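Local coordinates for protein TudS (Uncultured bacterium, PDB 6Z96) that removes sulfur from thiouracil without net redox chemistry, using a [4Fe-4S] cluster that probably takes up the sulfur as a [4Fe-5S] intermediate, at residues 9-14 against 96-101; 92-97 against 133-138. One frame throughout, in Å; residues are numbered along the deposited sequence.

Interaction 1 of 2, residues 9-14 against 96-101; sequences ACLLGQ and LLKEGS. With SF4 (iron/sulfur cluster), chain C.
Cys10 and Lys98 form part of the wall of the [4Fe-4S] pocket, their side chains meeting beside the cluster. Cys10 SG binds iron FE2 at 2.3 Å and also packs on Lys98 CB, 3.9 Å away. A chi1 of 58°, with the sulfur between the backbone N and the carbonyl carbon of its own residue, turns SG toward FE2. Lys98 CB in turn lies 3.6 Å from the cluster sulfide S3. Both residues belong to loops that follow parallel strands, 5-8 and 94-96, so the cluster sits at the C-terminal ends of these strands. Behind the thiolate, Leu11 crosses the lysine chain at about a right angle: CD2 touches Lys98 CD at 3.7 Å, while CD1 rests 3.9 Å from Leu96 CG. Bends at chi2 and chi4 carry Lys98 NZ away from Leu11 to the carbonyl O of Glu99, a 2.8 Å hydrogen bond, and into a salt bridge with Glu139. With the long chain cut back to an alanine here, Glu139 would probably lose this positive partner and a gap would be likely to open beside Leu11 CD2. On the same loop, Ser101 OG comes within 3.5 Å of S3 and is hydrogen-bonded to the backbone N of Ser103 and Cys104.

Interaction 2 of 2, residues 92-97 against 133-138; sequences IRFALL and GIQVFS
Ala95 bonds in both directions across the contact: its N reaches Gln135 O at 2.8 Å, and its O takes the Phe137 N-H. Arg93 O accepts from Gln135 N, and the ladder closes with Leu97 N on Phe137 O. These four backbone hydrogen bonds pair strands 94-96 and 135-137 in parallel, their axes 4.7 Å apart. Ala95 O also lies in the plane of the Phe137 ring, at its edge.

On the sheet face carrying Phe94, Leu96, Gln135 and Phe137, the two phenylalanine side chains run side by side in the same direction, and Phe137 CE2 meets Phe94 CD1 at 4.0 Å, near the plane of both rings. Gln135 runs alongside Phe94 too, bringing OE1 to 3.4 Å from Phe94 CE1 with amide and ring planes 54° apart. Farther along, Leu96 CD1 reaches Ser138 O at 3.4 Å.

On the face carrying Ala95 and Val136 the contacts are aliphatic. Val136 points CG1 at Leu97 CD1, 3.8 Å away, and CG2 at Ala95 CB; its chi1 of 180° puts CG1 anti to the backbone N and turns the two methyls to different neighbours. Ile134 CG2 lies against the Arg93 carbonyl.

At the strand entrance a water donates to Arg93 O and Gly133 O, bridging the two segments where a Schellman motif with Gly133 as C-prime residue ends helix 124-131. That helix covers the Ala95 and Val136 face, with Leu129 against Ala95 and Ile134, whereas Leu145 of helix 142-151 packs on Leu96 and Phe137. Strand 5-8 flanks 94-96 on its other side. The pair thus forms one edge of a parallel sheet with helices packed on both faces, a three-layer alpha/beta/alpha architecture.

In the fold
Leu96 and Leu97, at and just past the end of strand 94-96, take part in both interactions, whose centres lie about 12 Å apart. Interaction 2 sits within the four-stranded parallel sheet, ordered 39-42, 5-8, 94-96, 135-137, and joins its last two strands. Interaction 1 begins where strands 5-8 and 94-96 run out into loops, and it brings those loops to the cluster. Along the chain the order is 9-14, then the overlapping 92-97 and 96-101, then 133-138. The contacts also touch directly, Glu99 OE2 lying 4.0 Å from Ser138 CB. The iron-sulfur site thus lies at the C-terminal ends of the parallel strands, with the bound H2S nearby.

Interaction 1 of 2, residues 9-14 against 96-101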
ATOM      1  N   ALA A   9      -0.983   3.452   5.370  1.00 14.94           N
ATOM      2  CA  ALA A   9      -1.006   4.240   6.604  1.00 15.82           C
ATOM      3  C   ALA A   9       0.269   5.037   6.832  1.00 16.21           C
ATOM      4  O   ALA A   9       0.213   6.146   7.391  1.00 17.14           O
ATOM      5  CB  ALA A   9      -1.307   3.340   7.806  1.00 16.43           C
ATOM      6  N   CYS A  10       1.415   4.509   6.377  1.00 15.29           N
ATOM      7  CA  CYS A  10       2.676   5.231   6.544  1.00 15.43           C
ATOM      8  C   CYS A  10       2.687   6.541   5.743  1.00 16.75           C
ATOM      9  O   CYS A  10       3.315   7.511   6.186  1.00 17.52           O
ATOM     10  CB  CYS A  10       3.864   4.353   6.180  1.00 16.35           C
ATOM     11  SG  CYS A  10       3.811   3.726   4.478  1.00 17.24           S
ATOM     12  N   LEU A  11       1.992   6.580   4.593  1.00 16.74           N
ATOM     13  CA  LEU A  11       1.959   7.827   3.794  1.00 17.15           C
ATOM     14  C   LEU A  11       1.185   8.932   4.505  1.00 20.11           C
ATOM     15  O   LEU A  11       1.363  10.106   4.170  1.00 21.86           O
ATOM     16  CB  LEU A  11       1.319   7.575   2.421  1.00 16.31           C
ATOM     17  CG  LEU A  11       2.133   6.659   1.501  1.00 17.92           C
ATOM     18  CD1 LEU A  11       1.346   6.371   0.193  1.00 17.85           C
ATOM     19  CD2 LEU A  11       3.476   7.288   1.131  1.00 18.83           C
ATOM     20  N   LEU A  12       0.307   8.571   5.433  1.00 20.73           N
ATOM     21  CA  LEU A  12      -0.433   9.539   6.264  1.00 22.73           C
ATOM     22  C   LEU A  12       0.327   9.925   7.545  1.00 24.85           C
ATOM     23  O   LEU A  12      -0.218  10.672   8.372  1.00 27.51           O
ATOM     24  CB  LEU A  12      -1.779   8.961   6.641  1.00 23.85           C
ATOM     25  CG  LEU A  12      -2.676   8.685   5.466  1.00 27.35           C
ATOM     26  CD1 LEU A  12      -3.918   7.985   5.929  1.00 29.36           C
ATOM     27  CD2 LEU A  12      -3.056   9.984   4.722  1.00 28.41           C
ATOM     28  N   GLY A  13       1.568   9.465   7.690  1.00 22.92           N
ATOM     29  CA  GLY A  13       2.407   9.804   8.833  1.00 22.46           C
ATOM     30  C   GLY A  13       2.300   8.851  10.001  1.00 22.17           C
ATOM     31  O   GLY A  13       2.878   9.117  11.058  1.00 23.34           O
ATOM     32  N   GLN A  14       1.561   7.731   9.846  1.00 19.87           N
ATOM     33  CA  GLN A  14       1.465   6.771  10.943  1.00 18.96           C
ATOM     34  C   GLN A  14       2.764   6.001  11.083  1.00 19.07           C
ATOM     35  O   GLN A  14       3.357   5.594  10.092  1.00 19.29           O
ATOM     36  CB  GLN A  14       0.280   5.860  10.749  1.00 19.66           C
ATOM     37  CG  GLN A  14      -1.026   6.643  10.636  1.00 20.95           C
ATOM     38  CD  GLN A  14      -2.215   5.751  10.781  1.00 25.75           C
ATOM     39  OE1 GLN A  14      -2.124   4.651  11.337  1.00 27.43           O
ATOM     40  NE2 GLN A  14      -3.373   6.217  10.344  1.00 26.96           N
ATOM     41  N   LEU A  96      -3.796   4.462  -2.942  1.00 17.09           N
ATOM     42  CA  LEU A  96      -2.550   5.225  -2.962  1.00 17.09           C
ATOM     43  C   LEU A  96      -1.632   4.451  -2.019  1.00 16.50           C
ATOM     44  O   LEU A  96      -1.813   4.508  -0.803  1.00 16.33           O
ATOM     45  CB  LEU A  96      -2.777   6.646  -2.434  1.00 17.45           C
ATOM     46  CG  LEU A  96      -1.524   7.477  -2.150  1.00 18.40           C
ATOM     47  CD1 LEU A  96      -0.610   7.560  -3.365  1.00 19.52           C
ATOM     48  CD2 LEU A  96      -1.908   8.883  -1.645  1.00 20.23           C
ATOM     49  N   LEU A  97      -0.681   3.714  -2.587  1.00 15.91           N
ATOM     50  CA  LEU A  97       0.171   2.838  -1.788  1.00 16.22           C
ATOM     51  C   LEU A  97       1.633   3.206  -1.898  1.00 17.01           C
ATOM     52  O   LEU A  97       2.077   3.714  -2.918  1.00 17.15           O
ATOM     53  CB  LEU A  97      -0.048   1.371  -2.205  1.00 16.13           C
ATOM     54  CG  LEU A  97      -1.480   0.847  -2.101  1.00 16.66           C
ATOM     55  CD1 LEU A  97      -1.512  -0.694  -2.431  1.00 16.44           C
ATOM     56  CD2 LEU A  97      -2.093   1.076  -0.707  1.00 18.73           C
ATOM     57  N   LYS A  98       2.398   2.917  -0.834  1.00 15.89           N
ATOM     58  CA  LYS A  98       3.820   3.264  -0.753  1.00 16.16           C
ATOM     59  C   LYS A  98       4.716   2.494  -1.728  1.00 17.22           C
ATOM     60  O   LYS A  98       4.780   1.272  -1.717  1.00 17.40           O
ATOM     61  CB  LYS A  98       4.299   3.041   0.708  1.00 16.55           C
ATOM     62  CG  LYS A  98       5.797   3.256   0.919  1.00 18.32           C
ATOM     63  CD  LYS A  98       6.145   4.747   0.864  1.00 19.97           C
ATOM     64  CE  LYS A  98       7.654   4.924   0.787  1.00 21.55           C
ATOM     65  NZ  LYS A  98       8.165   4.722  -0.604  1.00 21.42           N
ATOM     66  N   GLU A  99       5.501   3.231  -2.514  1.00 17.66           N
ATOM     67  CA  GLU A  99       6.382   2.614  -3.499  1.00 17.75           C
ATOM     68  C   GLU A  99       7.522   1.801  -2.861  1.00 18.54           C
ATOM     69  O   GLU A  99       7.994   2.137  -1.775  1.00 18.83           O
ATOM     70  CB  GLU A  99       6.963   3.707  -4.424  1.00 18.64           C
ATOM     71  CG  GLU A  99       7.704   3.162  -5.635  1.00 20.59           C
ATOM     72  CD  GLU A  99       6.860   2.269  -6.527  1.00 24.22           C
ATOM     73  OE1 GLU A  99       6.598   1.107  -6.130  1.00 20.94           O
ATOM     74  OE2 GLU A  99       6.523   2.695  -7.659  1.00 26.05           O
ATOM     75  N   GLY A 100       7.913   0.722  -3.542  1.00 18.21           N
ATOM     76  CA  GLY A 100       9.052  -0.100  -3.168  1.00 18.18           C
ATOM     77  C   GLY A 100       8.800  -1.184  -2.156  1.00 17.67           C
ATOM     78  O   GLY A 100       9.647  -2.051  -1.972  1.00 18.98           O
ATOM     79  N   SER A 101       7.642  -1.150  -1.507  1.00 16.48           N
ATOM     80  CA  SER A 101       7.341  -2.086  -0.421  1.00 16.00           C
ATOM     81  C   SER A 101       6.978  -3.498  -0.931  1.00 16.01           C
ATOM     82  O   SER A 101       6.290  -3.640  -1.946  1.00 16.07           O
ATOM     83  CB  SER A 101       6.184  -1.508   0.403  1.00 16.19           C
ATOM     84  OG  SER A 101       5.478  -2.473   1.173  1.00 16.30           O
TER
HETATM   85 FE1  SF4 C 301       4.763  -0.900   4.935  0.80 16.75          FE
HETATM   86 FE2  SF4 C 301       3.459   1.460   4.741  0.90 14.54          FE
HETATM   87 FE3  SF4 C 301       2.259  -0.645   6.051  0.90 14.23          FE
HETATM   88 FE4  SF4 C 301       2.520  -0.658   3.315  0.90 14.76          FE
HETATM   89  S1  SF4 C 301       1.244   0.770   4.620  0.90 14.45           S
HETATM   90  S2  SF4 C 301       2.934  -2.409   4.710  0.90 15.60           S
HETATM   91  S3  SF4 C 301       4.578   0.370   3.058  0.90 15.91           S
HETATM   92  S4  SF4 C 301       4.168   0.508   6.674  0.90 15.29           S

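Interaction 2 of 2, residues 92-97 against 133-138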
ATOM      1  N   ILE A  92     -14.515   1.126  -2.726  1.00 25.77           N
ATOM      2  CA  ILE A  92     -13.311   1.813  -3.153  1.00 24.59           C
ATOM      3  C   ILE A  92     -12.714   1.207  -4.409  1.00 24.31           C
ATOM      4  O   ILE A  92     -12.530  -0.006  -4.492  1.00 24.90           O
ATOM      5  CB  ILE A  92     -12.303   1.814  -1.977  1.00 24.07           C
ATOM      6  CG1 ILE A  92     -12.846   2.678  -0.826  1.00 25.58           C
ATOM      7  CG2 ILE A  92     -10.919   2.271  -2.427  1.00 24.03           C
ATOM      8  CD1 ILE A  92     -11.972   2.629   0.472  1.00 27.37           C
ATOM      9  N   ARG A  93     -12.376   2.059  -5.386  1.00 23.63           N
ATOM     10  CA  ARG A  93     -11.788   1.581  -6.623  1.00 23.98           C
ATOM     11  C   ARG A  93     -10.393   2.173  -6.909  1.00 22.00           C
ATOM     12  O   ARG A  93      -9.834   1.902  -7.966  1.00 22.13           O
ATOM     13  CB  ARG A  93     -12.762   1.795  -7.810  1.00 28.42           C
ATOM     14  CG  ARG A  93     -13.353   3.172  -7.886  1.00 35.63           C
ATOM     15  CD  ARG A  93     -14.780   3.202  -8.474  1.00 43.18           C
ATOM     16  NE  ARG A  93     -14.828   3.080  -9.926  1.00 49.34           N
ATOM     17  CZ  ARG A  93     -15.585   3.839 -10.717  1.00 53.21           C
ATOM     18  NH1 ARG A  93     -15.587   3.644 -12.029  1.00 53.76           N
ATOM     19  NH2 ARG A  93     -16.331   4.812 -10.203  1.00 53.48           N
ATOM     20  N   PHE A  94      -9.842   2.984  -5.972  1.00 21.42           N
ATOM     21  CA  PHE A  94      -8.516   3.587  -6.117  1.00 21.55           C
ATOM     22  C   PHE A  94      -7.715   3.389  -4.827  1.00 20.20           C
ATOM     23  O   PHE A  94      -8.263   3.525  -3.735  1.00 20.24           O
ATOM     24  CB  PHE A  94      -8.623   5.101  -6.362  1.00 23.40           C
ATOM     25  CG  PHE A  94      -9.412   5.465  -7.599  1.00 25.61           C
ATOM     26  CD1 PHE A  94      -8.837   5.396  -8.850  1.00 27.99           C
ATOM     27  CD2 PHE A  94     -10.730   5.868  -7.504  1.00 28.09           C
ATOM     28  CE1 PHE A  94      -9.568   5.725  -9.994  1.00 29.32           C
ATOM     29  CE2 PHE A  94     -11.456   6.212  -8.650  1.00 29.44           C
ATOM     30  CZ  PHE A  94     -10.858   6.151  -9.879  1.00 29.25           C
ATOM     31  N   ALA A  95      -6.406   3.136  -4.971  1.00 19.20           N
ATOM     32  CA  ALA A  95      -5.512   2.992  -3.828  1.00 19.06           C
ATOM     33  C   ALA A  95      -4.277   3.845  -4.023  1.00 19.06           C
ATOM     34  O   ALA A  95      -3.762   3.946  -5.131  1.00 20.03           O
ATOM     35  CB  ALA A  95      -5.101   1.533  -3.660  1.00 19.33           C
ATOM     36  N   LEU A  96      -3.796   4.462  -2.942  1.00 17.09           N
ATOM     37  CA  LEU A  96      -2.550   5.225  -2.962  1.00 17.09           C
ATOM     38  C   LEU A  96      -1.632   4.451  -2.019  1.00 16.50           C
ATOM     39  O   LEU A  96      -1.813   4.508  -0.803  1.00 16.33           O
ATOM     40  CB  LEU A  96      -2.777   6.646  -2.434  1.00 17.45           C
ATOM     41  CG  LEU A  96      -1.524   7.477  -2.150  1.00 18.40           C
ATOM     42  CD1 LEU A  96      -0.610   7.560  -3.365  1.00 19.52           C
ATOM     43  CD2 LEU A  96      -1.908   8.883  -1.645  1.00 20.23           C
ATOM     44  N   LEU A  97      -0.681   3.714  -2.587  1.00 15.91           N
ATOM     45  CA  LEU A  97       0.171   2.838  -1.788  1.00 16.22           C
ATOM     46  C   LEU A  97       1.633   3.206  -1.898  1.00 17.01           C
ATOM     47  O   LEU A  97       2.077   3.714  -2.918  1.00 17.15           O
ATOM     48  CB  LEU A  97      -0.048   1.371  -2.205  1.00 16.13           C
ATOM     49  CG  LEU A  97      -1.480   0.847  -2.101  1.00 16.66           C
ATOM     50  CD1 LEU A  97      -1.512  -0.694  -2.431  1.00 16.44           C
ATOM     51  CD2 LEU A  97      -2.093   1.076  -0.707  1.00 18.73           C
ATOM     52  N   GLY A 133      -9.459  -5.312 -10.076  1.00 24.12           N
ATOM     53  CA  GLY A 133      -9.921  -4.103 -10.746  1.00 24.35           C
ATOM     54  C   GLY A 133      -9.716  -2.773 -10.052  1.00 24.71           C
ATOM     55  O   GLY A 133     -10.287  -1.761 -10.471  1.00 25.78           O
ATOM     56  N   ILE A 134      -8.952  -2.770  -8.948  1.00 22.23           N
ATOM     57  CA  ILE A 134      -8.694  -1.535  -8.221  1.00 21.12           C
ATOM     58  C   ILE A 134      -7.430  -0.920  -8.780  1.00 21.01           C
ATOM     59  O   ILE A 134      -6.425  -1.622  -8.962  1.00 21.74           O
ATOM     60  CB  ILE A 134      -8.598  -1.862  -6.710  1.00 20.56           C
ATOM     61  CG1 ILE A 134      -9.990  -2.314  -6.205  1.00 21.21           C
ATOM     62  CG2 ILE A 134      -8.056  -0.681  -5.903  1.00 20.64           C
ATOM     63  CD1 ILE A 134      -9.956  -3.193  -4.992  1.00 23.06           C
ATOM     64  N   GLN A 135      -7.480   0.382  -9.114  1.00 20.43           N
ATOM     65  CA  GLN A 135      -6.308   1.044  -9.666  1.00 20.36           C
ATOM     66  C   GLN A 135      -5.408   1.472  -8.507  1.00 19.47           C
ATOM     67  O   GLN A 135      -5.881   2.105  -7.565  1.00 20.44           O
ATOM     68  CB  GLN A 135      -6.716   2.279 -10.466  1.00 22.42           C
ATOM     69  CG  GLN A 135      -7.537   1.914 -11.698  1.00 26.66           C
ATOM     70  CD  GLN A 135      -7.880   3.172 -12.452  1.00 34.00           C
ATOM     71  OE1 GLN A 135      -9.050   3.560 -12.578  1.00 38.37           O
ATOM     72  NE2 GLN A 135      -6.856   3.848 -12.933  1.00 33.51           N
ATOM     73  N   VAL A 136      -4.128   1.144  -8.602  1.00 18.01           N
ATOM     74  CA  VAL A 136      -3.152   1.485  -7.575  1.00 17.78           C
ATOM     75  C   VAL A 136      -2.168   2.498  -8.121  1.00 19.01           C
ATOM     76  O   VAL A 136      -1.547   2.279  -9.170  1.00 20.57           O
ATOM     77  CB  VAL A 136      -2.408   0.212  -7.094  1.00 18.11           C
ATOM     78  CG1 VAL A 136      -1.370   0.568  -6.011  1.00 19.42           C
ATOM     79  CG2 VAL A 136      -3.409  -0.821  -6.568  1.00 18.56           C
ATOM     80  N   PHE A 137      -1.961   3.571  -7.359  1.00 18.26           N
ATOM     81  CA  PHE A 137      -1.022   4.641  -7.658  1.00 18.41           C
ATOM     82  C   PHE A 137      -0.028   4.760  -6.518  1.00 18.41           C
ATOM     83  O   PHE A 137      -0.387   4.477  -5.368  1.00 18.61           O
ATOM     84  CB  PHE A 137      -1.775   5.978  -7.744  1.00 19.24           C
ATOM     85  CG  PHE A 137      -2.786   6.050  -8.871  1.00 21.41           C
ATOM     86  CD1 PHE A 137      -2.458   6.648 -10.072  1.00 23.78           C
ATOM     87  CD2 PHE A 137      -4.060   5.521  -8.721  1.00 23.48           C
ATOM     88  CE1 PHE A 137      -3.392   6.712 -11.106  1.00 25.18           C
ATOM     89  CE2 PHE A 137      -4.989   5.591  -9.757  1.00 24.45           C
ATOM     90  CZ  PHE A 137      -4.653   6.213 -10.921  1.00 24.50           C
ATOM     91  N   SER A 138       1.200   5.179  -6.820  1.00 17.60           N
ATOM     92  CA  SER A 138       2.182   5.421  -5.763  1.00 19.01           C
ATOM     93  C   SER A 138       2.206   6.897  -5.361  1.00 20.03           C
ATOM     94  O   SER A 138       1.558   7.739  -6.004  1.00 20.45           O
ATOM     95  CB  SER A 138       3.564   4.978  -6.228  1.00 20.33           C
ATOM     96  OG  SER A 138       4.115   5.967  -7.089  1.00 21.95           O
TER
HETATM   97  O   HOH W   1     -10.730   0.874 -10.520  1.00 40.46           O